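Local coordinates for HicA3 Toxin (Yersinia pestis, PDB 4P78), which acts as the toxin of a toxin-antitoxin pair, probably by cleaving RNA as other HicA proteins do, and is bound by its antitoxin HicB3, at residues C[7-18]-C[29-40]. Residues are numbered along the deposited sequence; the frame is centred on the assembly and turned at random.
Sequences IKRLEDAGWQIR and VTLCKPGVRKII
The indole of W15 lies between I40 and the methylene chain of K33: I40 CD1 sits 3.6 Å from the centroid of its six-membered ring, and K33 CB covers the opposite face in a second CH-pi contact. With CG anti to its carbonyl carbon (chi1 -67°), W15 directs the ring across the hairpin of strands 27-33 and 36-44. The K33 side chain, extended beyond CG, runs on along this face and brings NZ to 2.8 Å from A13 O, a carbonyl in the turn that follows the helix, where G14 is the C-prime residue of a Schellman motif; a water accepts from NZ and, weakly, from W15 NE1. Deeper in, L10 CD2 meets I40 CD1 at 3.9 Å while its CD1 branch faces L31, and I7 reaches V29.

Beyond W15 the chain pairs antiparallel with strand 27-33: Q16 N to C32 O (2.7 Å) and C32 N to Q16 O form the two bonds of a hydrogen-bonded pair, and R18 N donates to T30 O. This strand is looser and more exposed: on the face shared with C32, Q16 NE2 rests on P34 CG. I17, whose CB points away from the partner strand, still touches V29 through CG2 (4.2 Å to CG1). R18 NH1 binds T30 OG1 (3.0 Å) in the guanidinium plane, while its NE forms a salt bridge with E52 of the HicB3 antitoxin chain. The contact thus packs helix 3-12 on the three-stranded sheet, beside helix 51-61, whose A61 touches both L10 and I40.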
loop_
_atom_site.group_PDB
_atom_site.type_symbol
_atom_site.label_atom_id
_atom_site.label_comp_id
_atom_site.label_asym_id
_atom_site.label_seq_id
_atom_site.Cartn_x
_atom_site.Cartn_y
_atom_site.Cartn_z
ATOM N N ILE C 7 -21.809 -2.432 15.607
ATOM C CA ILE C 7 -23.078 -2.874 15.024
ATOM C C ILE C 7 -24.285 -2.320 15.804
ATOM O O ILE C 7 -25.255 -1.834 15.213
ATOM C CB ILE C 7 -23.149 -4.423 14.964
ATOM C CG1 ILE C 7 -22.124 -4.969 13.959
ATOM C CG2 ILE C 7 -24.563 -4.901 14.628
ATOM C CD1 ILE C 7 -22.133 -6.481 13.828
ATOM N N LYS C 8 -24.219 -2.358 17.129
ATOM C CA LYS C 8 -25.322 -1.806 17.919
ATOM C C LYS C 8 -25.390 -0.273 17.812
ATOM O O LYS C 8 -26.476 0.292 17.796
ATOM C CB LYS C 8 -25.215 -2.283 19.367
ATOM C CG LYS C 8 -25.353 -3.823 19.462
ATOM C CD LYS C 8 -24.584 -4.442 20.638
ATOM C CE LYS C 8 -24.433 -5.954 20.454
ATOM N NZ LYS C 8 -23.342 -6.539 21.300
ATOM N N ARG C 9 -24.250 0.399 17.657
ATOM C CA ARG C 9 -24.295 1.834 17.374
ATOM C C ARG C 9 -24.894 2.116 15.995
ATOM O O ARG C 9 -25.586 3.123 15.807
ATOM C CB ARG C 9 -22.905 2.453 17.494
ATOM C CG ARG C 9 -22.448 2.583 18.938
ATOM C CD ARG C 9 -21.002 3.004 19.031
ATOM N NE ARG C 9 -20.542 3.025 20.414
ATOM C CZ ARG C 9 -20.731 4.045 21.238
ATOM N NH1 ARG C 9 -21.370 5.129 20.811
ATOM N NH2 ARG C 9 -20.286 3.985 22.484
ATOM N N LEU C 10 -24.658 1.224 15.037
ATOM C CA LEU C 10 -25.250 1.370 13.705
ATOM C C LEU C 10 -26.770 1.138 13.752
ATOM O O LEU C 10 -27.539 1.810 13.055
ATOM C CB LEU C 10 -24.579 0.416 12.711
ATOM C CG LEU C 10 -23.163 0.827 12.261
ATOM C CD1 LEU C 10 -22.398 -0.322 11.633
ATOM C CD2 LEU C 10 -23.257 1.971 11.265
ATOM N N GLU C 11 -27.198 0.197 14.587
ATOM C CA GLU C 11 -28.621 -0.067 14.768
ATOM C C GLU C 11 -29.305 1.125 15.421
ATOM O O GLU C 11 -30.422 1.478 15.052
ATOM C CB GLU C 11 -28.842 -1.330 15.600
ATOM C CG GLU C 11 -28.522 -2.613 14.854
ATOM C CD GLU C 11 -28.699 -3.835 15.733
ATOM O OE1 GLU C 11 -28.376 -3.737 16.935
ATOM O OE2 GLU C 11 -29.172 -4.878 15.229
ATOM N N ASP C 12 -28.632 1.742 16.385
ATOM C CA ASP C 12 -29.132 2.963 17.008
ATOM C C ASP C 12 -29.346 4.072 15.973
ATOM O O ASP C 12 -30.186 4.945 16.157
ATOM C CB ASP C 12 -28.171 3.448 18.095
ATOM C CG ASP C 12 -28.161 2.538 19.325
ATOM O OD1 ASP C 12 -29.122 1.750 19.505
ATOM O OD2 ASP C 12 -27.188 2.619 20.113
ATOM N N ALA C 13 -28.585 4.033 14.882
ATOM C CA ALA C 13 -28.699 5.056 13.850
ATOM C C ALA C 13 -29.645 4.625 12.735
ATOM O O ALA C 13 -29.691 5.263 11.675
ATOM C CB ALA C 13 -27.320 5.398 13.278
ATOM N N GLY C 14 -30.388 3.543 12.964
ATOM C CA GLY C 14 -31.422 3.128 12.028
ATOM C C GLY C 14 -31.028 2.050 11.029
ATOM O O GLY C 14 -31.835 1.661 10.183
ATOM N N TRP C 15 -29.793 1.567 11.121
ATOM C CA TRP C 15 -29.328 0.480 10.266
ATOM C C TRP C 15 -29.778 -0.876 10.808
ATOM O O TRP C 15 -30.009 -1.027 12.006
ATOM C CB TRP C 15 -27.791 0.523 10.140
ATOM C CG TRP C 15 -27.322 1.738 9.393
ATOM C CD1 TRP C 15 -27.172 3.004 9.894
ATOM C CD2 TRP C 15 -26.980 1.813 8.000
ATOM N NE1 TRP C 15 -26.761 3.861 8.895
ATOM C CE2 TRP C 15 -26.641 3.155 7.723
ATOM C CE3 TRP C 15 -26.929 0.878 6.961
ATOM C CZ2 TRP C 15 -26.240 3.580 6.454
ATOM C CZ3 TRP C 15 -26.541 1.297 5.705
ATOM C CH2 TRP C 15 -26.197 2.638 5.460
ATOM N N GLN C 16 -29.891 -1.864 9.923
ATOM C CA GLN C 16 -30.248 -3.219 10.338
ATOM C C GLN C 16 -29.243 -4.217 9.789
ATOM O O GLN C 16 -28.765 -4.045 8.683
ATOM C CB GLN C 16 -31.653 -3.586 9.853
ATOM C CG GLN C 16 -32.760 -2.743 10.477
ATOM C CD GLN C 16 -34.092 -2.846 9.731
ATOM O OE1 GLN C 16 -34.290 -3.728 8.895
ATOM N NE2 GLN C 16 -35.006 -1.926 10.031
ATOM N N ILE C 17 -28.943 -5.256 10.558
ATOM C CA ILE C 17 -28.153 -6.376 10.072
ATOM C C ILE C 17 -28.880 -7.024 8.911
ATOM O O ILE C 17 -30.044 -7.414 9.025
ATOM C CB ILE C 17 -27.902 -7.433 11.160
ATOM C CG1 ILE C 17 -27.101 -6.828 12.316
ATOM C CG2 ILE C 17 -27.192 -8.667 10.545
ATOM C CD1 ILE C 17 -27.024 -7.697 13.573
ATOM N N ARG C 18 -28.185 -7.117 7.788
ATOM C CA ARG C 18 -28.712 -7.768 6.613
ATOM C C ARG C 18 -28.350 -9.256 6.685
ATOM O O ARG C 18 -29.193 -10.137 6.529
ATOM C CB ARG C 18 -28.146 -7.087 5.362
ATOM C CG ARG C 18 -28.668 -7.575 4.049
ATOM C CD ARG C 18 -28.057 -6.742 2.887
ATOM N NE ARG C 18 -28.219 -7.428 1.606
ATOM C CZ ARG C 18 -27.352 -8.304 1.121
ATOM N NH1 ARG C 18 -26.242 -8.585 1.798
ATOM N NH2 ARG C 18 -27.584 -8.886 -0.045
ATOM N N VAL C 29 -20.045 -8.749 8.071
ATOM C CA VAL C 29 -21.461 -8.499 8.304
ATOM C C VAL C 29 -21.877 -7.342 7.375
ATOM O O VAL C 29 -21.191 -6.323 7.312
ATOM C CB VAL C 29 -21.736 -8.186 9.796
ATOM C CG1 VAL C 29 -23.177 -7.728 10.029
ATOM C CG2 VAL C 29 -21.438 -9.415 10.661
ATOM N N THR C 30 -22.952 -7.532 6.611
ATOM C CA THR C 30 -23.534 -6.436 5.836
ATOM C C THR C 30 -24.749 -5.839 6.554
ATOM O O THR C 30 -25.503 -6.541 7.246
ATOM C CB THR C 30 -23.954 -6.866 4.401
ATOM O OG1 THR C 30 -25.011 -7.837 4.435
ATOM C CG2 THR C 30 -22.760 -7.403 3.622
ATOM N N LEU C 31 -24.918 -4.534 6.416
ATOM C CA LEU C 31 -26.076 -3.867 7.001
ATOM C C LEU C 31 -26.744 -3.018 5.951
ATOM O O LEU C 31 -26.108 -2.608 4.981
ATOM C CB LEU C 31 -25.685 -2.995 8.191
ATOM C CG LEU C 31 -24.987 -3.710 9.354
ATOM C CD1 LEU C 31 -23.441 -3.602 9.243
ATOM C CD2 LEU C 31 -25.510 -3.151 10.673
ATOM N N CYS C 32 -28.028 -2.755 6.158
ATOM C CA CYS C 32 -28.792 -1.881 5.290
ATOM C C CYS C 32 -29.679 -0.995 6.149
ATOM O O CYS C 32 -29.860 -1.247 7.338
ATOM C CB CYS C 32 -29.638 -2.693 4.312
ATOM S SG CYS C 32 -30.800 -3.810 5.123
ATOM N N LYS C 33 -30.239 0.041 5.543
ATOM C CA LYS C 33 -31.081 0.976 6.269
ATOM C C LYS C 33 -32.309 1.265 5.426
ATOM O O LYS C 33 -32.184 1.650 4.265
ATOM C CB LYS C 33 -30.310 2.264 6.594
ATOM C CG LYS C 33 -31.100 3.290 7.394
ATOM C CD LYS C 33 -30.224 4.467 7.834
ATOM C CE LYS C 33 -31.013 5.425 8.715
ATOM N NZ LYS C 33 -30.166 6.529 9.258
ATOM N N PRO C 34 -33.505 1.060 6.008
ATOM C CA PRO C 34 -34.777 1.195 5.285
ATOM C C PRO C 34 -34.904 2.565 4.635
ATOM O O PRO C 34 -34.619 3.568 5.288
ATOM C CB PRO C 34 -35.830 1.004 6.384
ATOM C CG PRO C 34 -35.136 0.242 7.443
ATOM C CD PRO C 34 -33.718 0.718 7.426
ATOM N N GLY C 35 -35.293 2.598 3.362
ATOM C CA GLY C 35 -35.425 3.848 2.635
ATOM C C GLY C 35 -34.104 4.383 2.103
ATOM O O GLY C 35 -34.053 5.462 1.510
ATOM N N VAL C 36 -33.026 3.635 2.323
ATOM C CA VAL C 36 -31.699 4.043 1.877
ATOM C C VAL C 36 -31.118 2.946 0.990
ATOM O O VAL C 36 -31.110 1.771 1.367
ATOM C CB VAL C 36 -30.751 4.307 3.065
ATOM C CG1 VAL C 36 -29.395 4.791 2.580
ATOM C CG2 VAL C 36 -31.361 5.309 4.028
ATOM N N ARG C 37 -30.641 3.319 -0.189
ATOM C CA ARG C 37 -30.132 2.322 -1.117
ATOM C C ARG C 37 -28.608 2.205 -0.968
ATOM O O ARG C 37 -27.849 2.387 -1.927
ATOM C CB ARG C 37 -30.532 2.675 -2.550
ATOM C CG ARG C 37 -32.049 2.768 -2.776
ATOM C CD ARG C 37 -32.365 3.396 -4.131
ATOM N NE ARG C 37 -31.726 4.707 -4.265
ATOM C CZ ARG C 37 -31.296 5.231 -5.412
ATOM N NH1 ARG C 37 -31.429 4.557 -6.548
ATOM N NH2 ARG C 37 -30.727 6.433 -5.426
ATOM N N LYS C 38 -28.171 1.910 0.254
ATOM C CA LYS C 38 -26.751 1.745 0.547
ATOM C C LYS C 38 -26.498 0.490 1.375
ATOM O O LYS C 38 -27.411 -0.048 2.019
ATOM C CB LYS C 38 -26.212 2.969 1.281
ATOM C CG LYS C 38 -26.332 4.279 0.502
ATOM C CD LYS C 38 -25.566 5.385 1.210
ATOM C CE LYS C 38 -25.567 6.685 0.424
ATOM N NZ LYS C 38 -26.655 7.608 0.868
ATOM N N ILE C 39 -25.252 0.030 1.352
ATOM C CA ILE C 39 -24.818 -1.110 2.144
ATOM C C ILE C 39 -23.622 -0.691 2.979
ATOM O O ILE C 39 -22.769 0.074 2.518
ATOM C CB ILE C 39 -24.435 -2.325 1.252
ATOM C CG1 ILE C 39 -25.660 -2.886 0.524
ATOM C CG2 ILE C 39 -23.754 -3.424 2.079
ATOM C CD1 ILE C 39 -26.603 -3.676 1.399
ATOM N N ILE C 40 -23.564 -1.169 4.216
ATOM C CA ILE C 40 -22.326 -1.108 4.975
ATOM C C ILE C 40 -21.782 -2.524 5.119
ATOM O O ILE C 40 -22.500 -3.432 5.534
ATOM C CB ILE C 40 -22.524 -0.446 6.349
ATOM C CG1 ILE C 40 -22.888 1.024 6.145
ATOM C CG2 ILE C 40 -21.247 -0.567 7.211
ATOM C CD1 ILE C 40 -23.072 1.791 7.406
HETATM O O HOH W 1 -27.533 7.178 8.539
#